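Local structure of uncharacterized protein Rv2277c (Mycobacterium tuberculosis, 5VUG) at residues V35-V46 with A115-L126; P107-A115 with V141-R150. The protein is uncharacterized but carries a TIM-barrel domain of the glycerophosphodiester phosphodiesterase family and so probably hydrolyses phosphoric diesters. All coordinates share one frame; numbering follows the deposited sequence.

Contact 1 of 2, residues V35-V46 with A115-L126. With CA (calcium ion), chain B.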
loop_
_atom_site.group_PDB
_atom_site.type_symbol
_atom_site.label_atom_id
_atom_site.label_comp_id
_atom_site.label_asym_id
_atom_site.label_seq_id
_atom_site.Cartn_x
_atom_site.Cartn_y
_atom_site.Cartn_z
ATOM N N VAL A 35 -26.357 10.681 -24.115
ATOM C CA VAL A 35 -26.112 11.818 -25.007
ATOM C C VAL A 35 -27.090 12.947 -24.700
ATOM O O VAL A 35 -26.698 14.112 -24.570
ATOM C CB VAL A 35 -26.191 11.387 -26.484
ATOM C CG1 VAL A 35 -26.014 12.592 -27.402
ATOM C CG2 VAL A 35 -25.149 10.319 -26.805
ATOM N N ALA A 36 -28.381 12.614 -24.576
ATOM C CA ALA A 36 -29.404 13.623 -24.316
ATOM C C ALA A 36 -29.195 14.320 -22.976
ATOM O O ALA A 36 -29.609 15.479 -22.811
ATOM C CB ALA A 36 -30.784 12.973 -24.369
ATOM N N ALA A 37 -28.557 13.640 -22.015
ATOM C CA ALA A 37 -28.237 14.222 -20.717
ATOM C C ALA A 37 -26.964 15.059 -20.734
ATOM O O ALA A 37 -26.543 15.537 -19.676
ATOM C CB ALA A 37 -28.138 13.133 -19.638
ATOM N N GLY A 38 -26.334 15.238 -21.890
ATOM C CA GLY A 38 -25.235 16.173 -22.007
ATOM C C GLY A 38 -23.862 15.640 -21.683
ATOM O O GLY A 38 -22.946 16.443 -21.466
ATOM N N VAL A 39 -23.671 14.320 -21.659
ATOM C CA VAL A 39 -22.344 13.797 -21.322
ATOM C C VAL A 39 -21.325 14.183 -22.393
ATOM O O VAL A 39 -21.656 14.448 -23.557
ATOM C CB VAL A 39 -22.360 12.279 -21.080
ATOM C CG1 VAL A 39 -23.415 11.924 -20.032
ATOM C CG2 VAL A 39 -22.553 11.524 -22.398
ATOM N N ASP A 40 -20.055 14.212 -21.980
ATOM C CA ASP A 40 -18.926 14.548 -22.840
ATOM C C ASP A 40 -18.152 13.326 -23.312
ATOM O O ASP A 40 -17.257 13.459 -24.156
ATOM C CB ASP A 40 -17.956 15.453 -22.070
ATOM C CG ASP A 40 -18.639 16.672 -21.493
ATOM O OD1 ASP A 40 -19.061 17.540 -22.286
ATOM O OD2 ASP A 40 -18.786 16.743 -20.252
ATOM N N GLY A 41 -18.439 12.156 -22.770
ATOM C CA GLY A 41 -17.757 10.947 -23.191
ATOM C C GLY A 41 -18.621 9.761 -22.843
ATOM O O GLY A 41 -19.510 9.854 -21.988
HETATM N N MSE A 42 -18.348 8.643 -23.516
HETATM C CA MSE A 42 -19.153 7.431 -23.415
HETATM C C MSE A 42 -18.231 6.247 -23.112
HETATM O O MSE A 42 -17.361 5.904 -23.917
HETATM C CB MSE A 42 -19.910 7.209 -24.735
HETATM C CG MSE A 42 -21.003 6.147 -24.696
HETATM SE SE MSE A 42 -22.537 6.709 -23.608
HETATM C CE MSE A 42 -23.102 8.285 -24.603
ATOM N N TRP A 43 -18.410 5.624 -21.953
ATOM C CA TRP A 43 -17.593 4.487 -21.533
ATOM C C TRP A 43 -18.411 3.212 -21.734
ATOM O O TRP A 43 -19.483 3.063 -21.143
ATOM C CB TRP A 43 -17.216 4.646 -20.054
ATOM C CG TRP A 43 -16.390 3.517 -19.480
ATOM C CD1 TRP A 43 -16.804 2.229 -19.207
ATOM C CD2 TRP A 43 -15.014 3.583 -19.090
ATOM N NE1 TRP A 43 -15.761 1.500 -18.680
ATOM C CE2 TRP A 43 -14.650 2.301 -18.603
ATOM C CE3 TRP A 43 -14.049 4.598 -19.110
ATOM C CZ2 TRP A 43 -13.362 2.011 -18.146
ATOM C CZ3 TRP A 43 -12.767 4.307 -18.657
ATOM C CH2 TRP A 43 -12.433 3.018 -18.185
ATOM N N LEU A 44 -17.903 2.288 -22.546
ATOM C CA LEU A 44 -18.659 1.108 -22.946
ATOM C C LEU A 44 -17.803 -0.132 -22.728
ATOM O O LEU A 44 -16.590 -0.102 -22.971
ATOM C CB LEU A 44 -19.029 1.209 -24.432
ATOM C CG LEU A 44 -19.812 2.456 -24.866
ATOM C CD1 LEU A 44 -19.922 2.534 -26.378
ATOM C CD2 LEU A 44 -21.200 2.493 -24.195
ATOM N N THR A 45 -18.420 -1.235 -22.296
ATOM C CA THR A 45 -17.680 -2.471 -22.047
ATOM C C THR A 45 -17.885 -3.405 -23.232
ATOM O O THR A 45 -19.026 -3.655 -23.626
ATOM C CB THR A 45 -18.156 -3.182 -20.775
ATOM O OG1 THR A 45 -18.538 -2.226 -19.781
ATOM C CG2 THR A 45 -17.036 -4.062 -20.245
ATOM N N VAL A 46 -16.790 -3.934 -23.785
ATOM C CA VAL A 46 -16.824 -4.637 -25.068
ATOM C C VAL A 46 -16.353 -6.082 -24.895
ATOM O O VAL A 46 -15.323 -6.341 -24.258
ATOM C CB VAL A 46 -15.988 -3.910 -26.137
ATOM C CG1 VAL A 46 -16.260 -4.510 -27.509
ATOM C CG2 VAL A 46 -16.293 -2.404 -26.117
ATOM N N ALA A 115 -24.780 5.228 -32.554
ATOM C CA ALA A 115 -25.705 5.907 -31.657
ATOM C C ALA A 115 -25.054 7.069 -30.926
ATOM O O ALA A 115 -25.694 7.674 -30.062
ATOM C CB ALA A 115 -26.279 4.925 -30.629
ATOM N N THR A 116 -23.799 7.390 -31.245
ATOM C CA THR A 116 -23.141 8.507 -30.602
ATOM C C THR A 116 -22.793 9.567 -31.639
ATOM O O THR A 116 -22.563 9.248 -32.814
ATOM C CB THR A 116 -21.865 8.086 -29.856
ATOM O OG1 THR A 116 -20.940 7.494 -30.772
ATOM C CG2 THR A 116 -22.188 7.096 -28.753
ATOM N N PRO A 117 -22.763 10.833 -31.239
ATOM C CA PRO A 117 -22.481 11.913 -32.191
ATOM C C PRO A 117 -21.009 11.944 -32.564
ATOM O O PRO A 117 -20.163 11.369 -31.858
ATOM C CB PRO A 117 -22.891 13.176 -31.419
ATOM C CG PRO A 117 -22.775 12.794 -29.993
ATOM C CD PRO A 117 -23.148 11.341 -29.914
ATOM N N PRO A 118 -20.662 12.611 -33.673
ATOM C CA PRO A 118 -19.297 12.491 -34.211
ATOM C C PRO A 118 -18.232 13.101 -33.325
ATOM O O PRO A 118 -17.053 12.740 -33.458
ATOM C CB PRO A 118 -19.385 13.224 -35.558
ATOM C CG PRO A 118 -20.570 14.149 -35.403
ATOM C CD PRO A 118 -21.539 13.394 -34.560
ATOM N N ASP A 119 -18.603 14.005 -32.423
ATOM C CA ASP A 119 -17.652 14.625 -31.516
ATOM C C ASP A 119 -17.382 13.794 -30.269
ATOM O O ASP A 119 -16.502 14.160 -29.487
ATOM C CB ASP A 119 -18.251 15.932 -31.019
ATOM C CG ASP A 119 -19.584 15.711 -30.354
ATOM O OD1 ASP A 119 -20.583 15.527 -31.080
ATOM O OD2 ASP A 119 -19.621 15.650 -29.108
HETATM N N MSE A 120 -18.123 12.725 -30.023
HETATM C CA MSE A 120 -18.006 12.118 -28.705
HETATM C C MSE A 120 -16.919 11.072 -28.542
HETATM O O MSE A 120 -16.831 10.094 -29.297
HETATM C CB MSE A 120 -19.323 11.586 -28.175
HETATM C CG MSE A 120 -19.230 11.266 -26.675
HETATM SE SE MSE A 120 -20.892 10.776 -26.153
HETATM C CE MSE A 120 -21.705 12.518 -26.239
ATOM N N THR A 121 -16.103 11.302 -27.520
ATOM C CA THR A 121 -15.024 10.385 -27.204
ATOM C C THR A 121 -15.615 9.123 -26.599
ATOM O O THR A 121 -16.477 9.189 -25.712
ATOM C CB THR A 121 -14.062 11.046 -26.218
ATOM O OG1 THR A 121 -13.611 12.299 -26.757
ATOM C CG2 THR A 121 -12.861 10.138 -25.960
ATOM N N LEU A 122 -15.165 7.976 -27.097
ATOM C CA LEU A 122 -15.579 6.669 -26.603
ATOM C C LEU A 122 -14.416 6.054 -25.839
ATOM O O LEU A 122 -13.284 6.025 -26.336
ATOM C CB LEU A 122 -15.933 5.754 -27.776
ATOM C CG LEU A 122 -16.904 6.336 -28.806
ATOM C CD1 LEU A 122 -17.169 5.336 -29.912
ATOM C CD2 LEU A 122 -18.204 6.765 -28.122
ATOM N N PHE A 123 -14.694 5.558 -24.646
ATOM C CA PHE A 123 -13.737 4.782 -23.872
ATOM C C PHE A 123 -14.234 3.348 -23.887
ATOM O O PHE A 123 -15.347 3.073 -23.428
ATOM C CB PHE A 123 -13.637 5.329 -22.446
ATOM C CG PHE A 123 -13.148 6.746 -22.398
ATOM C CD1 PHE A 123 -11.781 7.026 -22.352
ATOM C CD2 PHE A 123 -14.045 7.804 -22.485
ATOM C CE1 PHE A 123 -11.323 8.339 -22.330
ATOM C CE2 PHE A 123 -13.595 9.119 -22.470
ATOM C CZ PHE A 123 -12.232 9.389 -22.398
ATOM N N LEU A 124 -13.444 2.454 -24.475
ATOM C CA LEU A 124 -13.860 1.078 -24.712
ATOM C C LEU A 124 -13.079 0.193 -23.757
ATOM O O LEU A 124 -11.866 0.018 -23.918
ATOM C CB LEU A 124 -13.577 0.689 -26.159
ATOM C CG LEU A 124 -14.238 1.596 -27.202
ATOM C CD1 LEU A 124 -13.942 1.086 -28.620
ATOM C CD2 LEU A 124 -15.736 1.711 -26.956
ATOM N N ASP A 125 -13.775 -0.363 -22.772
ATOM C CA ASP A 125 -13.158 -1.196 -21.745
ATOM C C ASP A 125 -13.192 -2.644 -22.228
ATOM O O ASP A 125 -14.265 -3.234 -22.386
ATOM C CB ASP A 125 -13.904 -1.042 -20.421
ATOM C CG ASP A 125 -13.276 -1.860 -19.291
ATOM O OD1 ASP A 125 -12.087 -2.243 -19.398
ATOM O OD2 ASP A 125 -13.979 -2.129 -18.293
ATOM N N LEU A 126 -12.018 -3.205 -22.486
ATOM C CA LEU A 126 -11.911 -4.554 -23.029
ATOM C C LEU A 126 -11.484 -5.554 -21.959
ATOM O O LEU A 126 -10.525 -5.304 -21.226
ATOM C CB LEU A 126 -10.907 -4.576 -24.183
ATOM C CG LEU A 126 -11.376 -4.256 -25.609
ATOM C CD1 LEU A 126 -12.084 -2.921 -25.726
ATOM C CD2 LEU A 126 -10.201 -4.336 -26.576
HETATM CA CA CA B . -14.897 14.928 -28.011
HETATM O O HOH W 1 -16.077 13.906 -26.219
HETATM O O HOH W 2 -16.494 -1.286 -18.129
HETATM O O HOH W 3 -16.711 16.589 -27.815
#
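Strands 41-46 and 121-125 run parallel, 4.6 Å apart at 19°, joined by five backbone hydrogen bonds, from Met42 N to Thr121 O through to Val46 N to Asp125 O. On one face of the sheet Trp43, Phe123, Thr45 and Asp125 gather. The Trp43 and Phe123 side chains cross at about a right angle, the indole's CE3 meeting Phe123 CB at 3.4 Å. Asp125, its CG anti to the backbone N (chi1 -178°), sends its carboxylate to the water bound by Trp43 NE1 and Thr45 OG1. The opposite face is apolar: Met42 and Leu122 lie on it, Leu122 CD2 packing on Met42 CB, and Met120, like Met42 a selenomethionine, reaches in from the turn before the strand, its SE 3.7 Å from Met42 CE. Flexible, unbranched chains suit this place, since Met120 CE also reaches Val39 and Val35. Gly41 leaves room for the Phe123 ring. At the strand entrance Asp119 O binds calcium at 2.3 Å, as does a water accepting from Thr121 N. The Trp43 and Asp125 side, with its water and nearby glycerol, is consistent with the polar interior where such a barrel would hold substrate; the other face packs under the helices.

Contact 2 of 2, residues P107-A115 with V141-R150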
loop_
_atom_site.group_PDB
_atom_site.type_symbol
_atom_site.label_atom_id
_atom_site.label_comp_id
_atom_site.label_asym_id
_atom_site.label_seq_id
_atom_site.Cartn_x
_atom_site.Cartn_y
_atom_site.Cartn_z
ATOM N N PRO A 107 -26.429 -4.639 -27.872
ATOM C CA PRO A 107 -26.065 -4.028 -29.157
ATOM C C PRO A 107 -24.668 -4.419 -29.615
ATOM O O PRO A 107 -23.809 -4.768 -28.798
ATOM C CB PRO A 107 -26.099 -2.535 -28.826
ATOM C CG PRO A 107 -25.556 -2.502 -27.373
ATOM C CD PRO A 107 -26.043 -3.789 -26.722
ATOM N N THR A 108 -24.409 -4.329 -30.915
ATOM C CA THR A 108 -23.036 -4.462 -31.365
ATOM C C THR A 108 -22.279 -3.172 -31.056
ATOM O O THR A 108 -22.874 -2.101 -30.875
ATOM C CB THR A 108 -22.967 -4.709 -32.876
ATOM O OG1 THR A 108 -23.524 -3.586 -33.587
ATOM C CG2 THR A 108 -23.694 -5.996 -33.263
ATOM N N LEU A 109 -20.947 -3.285 -30.989
ATOM C CA LEU A 109 -20.124 -2.086 -30.863
ATOM C C LEU A 109 -20.398 -1.131 -32.016
ATOM O O LEU A 109 -20.468 0.089 -31.823
ATOM C CB LEU A 109 -18.645 -2.464 -30.811
ATOM C CG LEU A 109 -17.655 -1.289 -30.833
ATOM C CD1 LEU A 109 -17.812 -0.391 -29.610
ATOM C CD2 LEU A 109 -16.235 -1.830 -30.927
ATOM N N GLU A 110 -20.580 -1.679 -33.220
ATOM C CA GLU A 110 -20.845 -0.851 -34.393
ATOM C C GLU A 110 -22.142 -0.060 -34.231
ATOM O O GLU A 110 -22.192 1.141 -34.543
ATOM C CB GLU A 110 -20.860 -1.739 -35.644
ATOM C CG GLU A 110 -20.988 -1.000 -36.957
ATOM C CD GLU A 110 -20.320 -1.726 -38.128
ATOM O OE1 GLU A 110 -20.373 -1.189 -39.249
ATOM O OE2 GLU A 110 -19.729 -2.816 -37.936
ATOM N N GLN A 111 -23.200 -0.707 -33.724
ATOM C CA GLN A 111 -24.444 0.009 -33.447
ATOM C C GLN A 111 -24.232 1.093 -32.402
ATOM O O GLN A 111 -24.785 2.193 -32.515
ATOM C CB GLN A 111 -25.520 -0.957 -32.944
ATOM C CG GLN A 111 -26.210 -1.785 -34.012
ATOM C CD GLN A 111 -27.097 -2.875 -33.431
ATOM O OE1 GLN A 111 -26.729 -3.554 -32.471
ATOM N NE2 GLN A 111 -28.277 -3.049 -34.018
ATOM N N ALA A 112 -23.477 0.776 -31.347
ATOM C CA ALA A 112 -23.204 1.747 -30.292
ATOM C C ALA A 112 -22.470 2.965 -30.834
ATOM O O ALA A 112 -22.806 4.107 -30.490
ATOM C CB ALA A 112 -22.369 1.082 -29.201
ATOM N N ILE A 113 -21.455 2.741 -31.675
ATOM C CA ILE A 113 -20.730 3.848 -32.296
ATOM C C ILE A 113 -21.689 4.738 -33.073
ATOM O O ILE A 113 -21.650 5.969 -32.964
ATOM C CB ILE A 113 -19.595 3.308 -33.188
ATOM C CG1 ILE A 113 -18.520 2.658 -32.322
ATOM C CG2 ILE A 113 -19.001 4.411 -34.066
ATOM C CD1 ILE A 113 -17.554 1.806 -33.079
ATOM N N GLY A 114 -22.581 4.122 -33.856
ATOM C CA GLY A 114 -23.550 4.875 -34.636
ATOM C C GLY A 114 -24.559 5.643 -33.804
ATOM O O GLY A 114 -25.145 6.615 -34.302
ATOM N N ALA A 115 -24.780 5.228 -32.554
ATOM C CA ALA A 115 -25.705 5.907 -31.657
ATOM C C ALA A 115 -25.054 7.069 -30.926
ATOM O O ALA A 115 -25.694 7.674 -30.062
ATOM C CB ALA A 115 -26.279 4.925 -30.629
ATOM N N VAL A 141 -13.489 -3.090 -36.401
ATOM C CA VAL A 141 -14.667 -2.221 -36.360
ATOM C C VAL A 141 -14.251 -0.757 -36.327
ATOM O O VAL A 141 -14.795 0.077 -37.056
ATOM C CB VAL A 141 -15.576 -2.562 -35.164
ATOM C CG1 VAL A 141 -16.656 -1.478 -35.005
ATOM C CG2 VAL A 141 -16.225 -3.921 -35.342
ATOM N N LEU A 142 -13.296 -0.417 -35.461
ATOM C CA LEU A 142 -12.890 0.983 -35.354
ATOM C C LEU A 142 -12.310 1.494 -36.664
ATOM O O LEU A 142 -12.535 2.653 -37.033
ATOM C CB LEU A 142 -11.893 1.158 -34.215
ATOM C CG LEU A 142 -12.507 0.951 -32.832
ATOM C CD1 LEU A 142 -11.429 1.054 -31.769
ATOM C CD2 LEU A 142 -13.642 1.951 -32.565
ATOM N N THR A 143 -11.560 0.641 -37.379
ATOM C CA THR A 143 -10.987 1.027 -38.665
ATOM C C THR A 143 -12.075 1.254 -39.704
ATOM O O THR A 143 -12.086 2.280 -40.398
ATOM C CB THR A 143 -10.035 -0.070 -39.164
ATOM O OG1 THR A 143 -8.885 -0.145 -38.317
ATOM C CG2 THR A 143 -9.586 0.225 -40.590
ATOM N N ARG A 144 -12.990 0.292 -39.835
ATOM C CA ARG A 144 -13.996 0.354 -40.888
ATOM C C ARG A 144 -15.008 1.465 -40.646
ATOM O O ARG A 144 -15.477 2.092 -41.606
ATOM C CB ARG A 144 -14.683 -1.000 -41.029
ATOM C CG ARG A 144 -15.604 -1.089 -42.227
ATOM C CD ARG A 144 -16.048 -2.515 -42.463
ATOM N NE ARG A 144 -16.253 -3.217 -41.200
ATOM C CZ ARG A 144 -17.309 -3.038 -40.415
ATOM N NH1 ARG A 144 -18.253 -2.173 -40.769
ATOM N NH2 ARG A 144 -17.416 -3.716 -39.279
ATOM N N THR A 145 -15.350 1.735 -39.381
ATOM C CA THR A 145 -16.278 2.818 -39.083
ATOM C C THR A 145 -15.614 4.187 -39.070
ATOM O O THR A 145 -16.325 5.196 -39.091
ATOM C CB THR A 145 -16.962 2.608 -37.729
ATOM O OG1 THR A 145 -15.984 2.623 -36.679
ATOM C CG2 THR A 145 -17.732 1.302 -37.704
ATOM N N GLY A 146 -14.284 4.249 -39.010
ATOM C CA GLY A 146 -13.599 5.519 -38.880
ATOM C C GLY A 146 -13.650 6.112 -37.492
ATOM O O GLY A 146 -13.344 7.295 -37.320
ATOM N N ALA A 147 -14.013 5.321 -36.488
ATOM C CA ALA A 147 -14.128 5.817 -35.126
ATOM C C ALA A 147 -12.844 5.655 -34.324
ATOM O O ALA A 147 -12.821 6.023 -33.148
ATOM C CB ALA A 147 -15.293 5.135 -34.400
ATOM N N ALA A 148 -11.777 5.116 -34.924
ATOM C CA ALA A 148 -10.547 4.933 -34.159
ATOM C C ALA A 148 -10.022 6.257 -33.616
ATOM O O ALA A 148 -9.435 6.290 -32.531
ATOM C CB ALA A 148 -9.480 4.218 -34.994
ATOM N N GLY A 149 -10.239 7.355 -34.342
ATOM C CA GLY A 149 -9.725 8.645 -33.930
ATOM C C GLY A 149 -10.418 9.250 -32.733
ATOM O O GLY A 149 -9.878 10.195 -32.145
ATOM N N ARG A 150 -11.587 8.737 -32.354
ATOM C CA ARG A 150 -12.300 9.249 -31.190
ATOM C C ARG A 150 -12.496 8.184 -30.121
ATOM O O ARG A 150 -13.290 8.386 -29.197
ATOM C CB ARG A 150 -13.635 9.896 -31.576
ATOM C CG ARG A 150 -14.679 8.936 -32.139
ATOM C CD ARG A 150 -15.928 9.741 -32.506
ATOM N NE ARG A 150 -16.953 8.965 -33.201
ATOM C CZ ARG A 150 -18.080 8.539 -32.633
ATOM N NH1 ARG A 150 -18.323 8.796 -31.352
ATOM N NH2 ARG A 150 -18.965 7.854 -33.343
#
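Ile113 fills the middle of the contact between helices 109-114 and 141-145, whose axes approach to 10.6 Å at 44°. Its two branches divide the work: CD1 lies 3.9 Å from both Val141 CG1 and Leu142 CD2, while CG2 rests 3.8 Å from Ala147 CB, where a small residue lets the chain come close. Leu109 adds CD2 against Val141 CG1. Beta-branched and leucine side chains suit this buried seam over Leu122 and Leu124 of strand 121-125, because their compact branched ends fill the space between helices and strand and bring no polar groups to satisfy. Thr145 borders it, turning its hydroxyl to Val141 O, one turn back.

Toward solvent the contact thins to one charged pair. Glu110, extended beyond CG, presents its carboxylate to exposed Arg144, which grips it end-on: NH1 to OE1 and NH2 to OE2, both 2.8 Å, on the syn sides, with the two planes 31° apart. Arg150 forms a separate, partly buried edge, packed on Leu122: its NH2 gives Ile113 O a weak bond of 3.3 Å in the guanidinium plane, while NH1 is held more firmly by Met120 O. Helices packed side by side over parallel strands form the outer layer of a TIM barrel.

How the contacts relate
From the N terminus the chain passes through helix 28-36 into strand 41-48, and after a long excursion reaches helix 109-114, strand 121-125, helix 134-145 and Arg150. Contact 1 closes the loop between strand 41-48 and strand 121-125, pairing two parallel strands of the barrel wall; contact 2 closes the shorter one between helix 109-114 and helix 134-145, on the outside. Their segments alternate along the chain, so the loops cross, and Ala115 belongs to both. Arg150 ties them directly: Leu122 N lies 2.8 Å from Arg150 O, probably a hydrogen bond, which fastens the end of segment 141-150, just before strand 151-154, to strand 121-125, whose Leu122 and Leu124 lie under both helices.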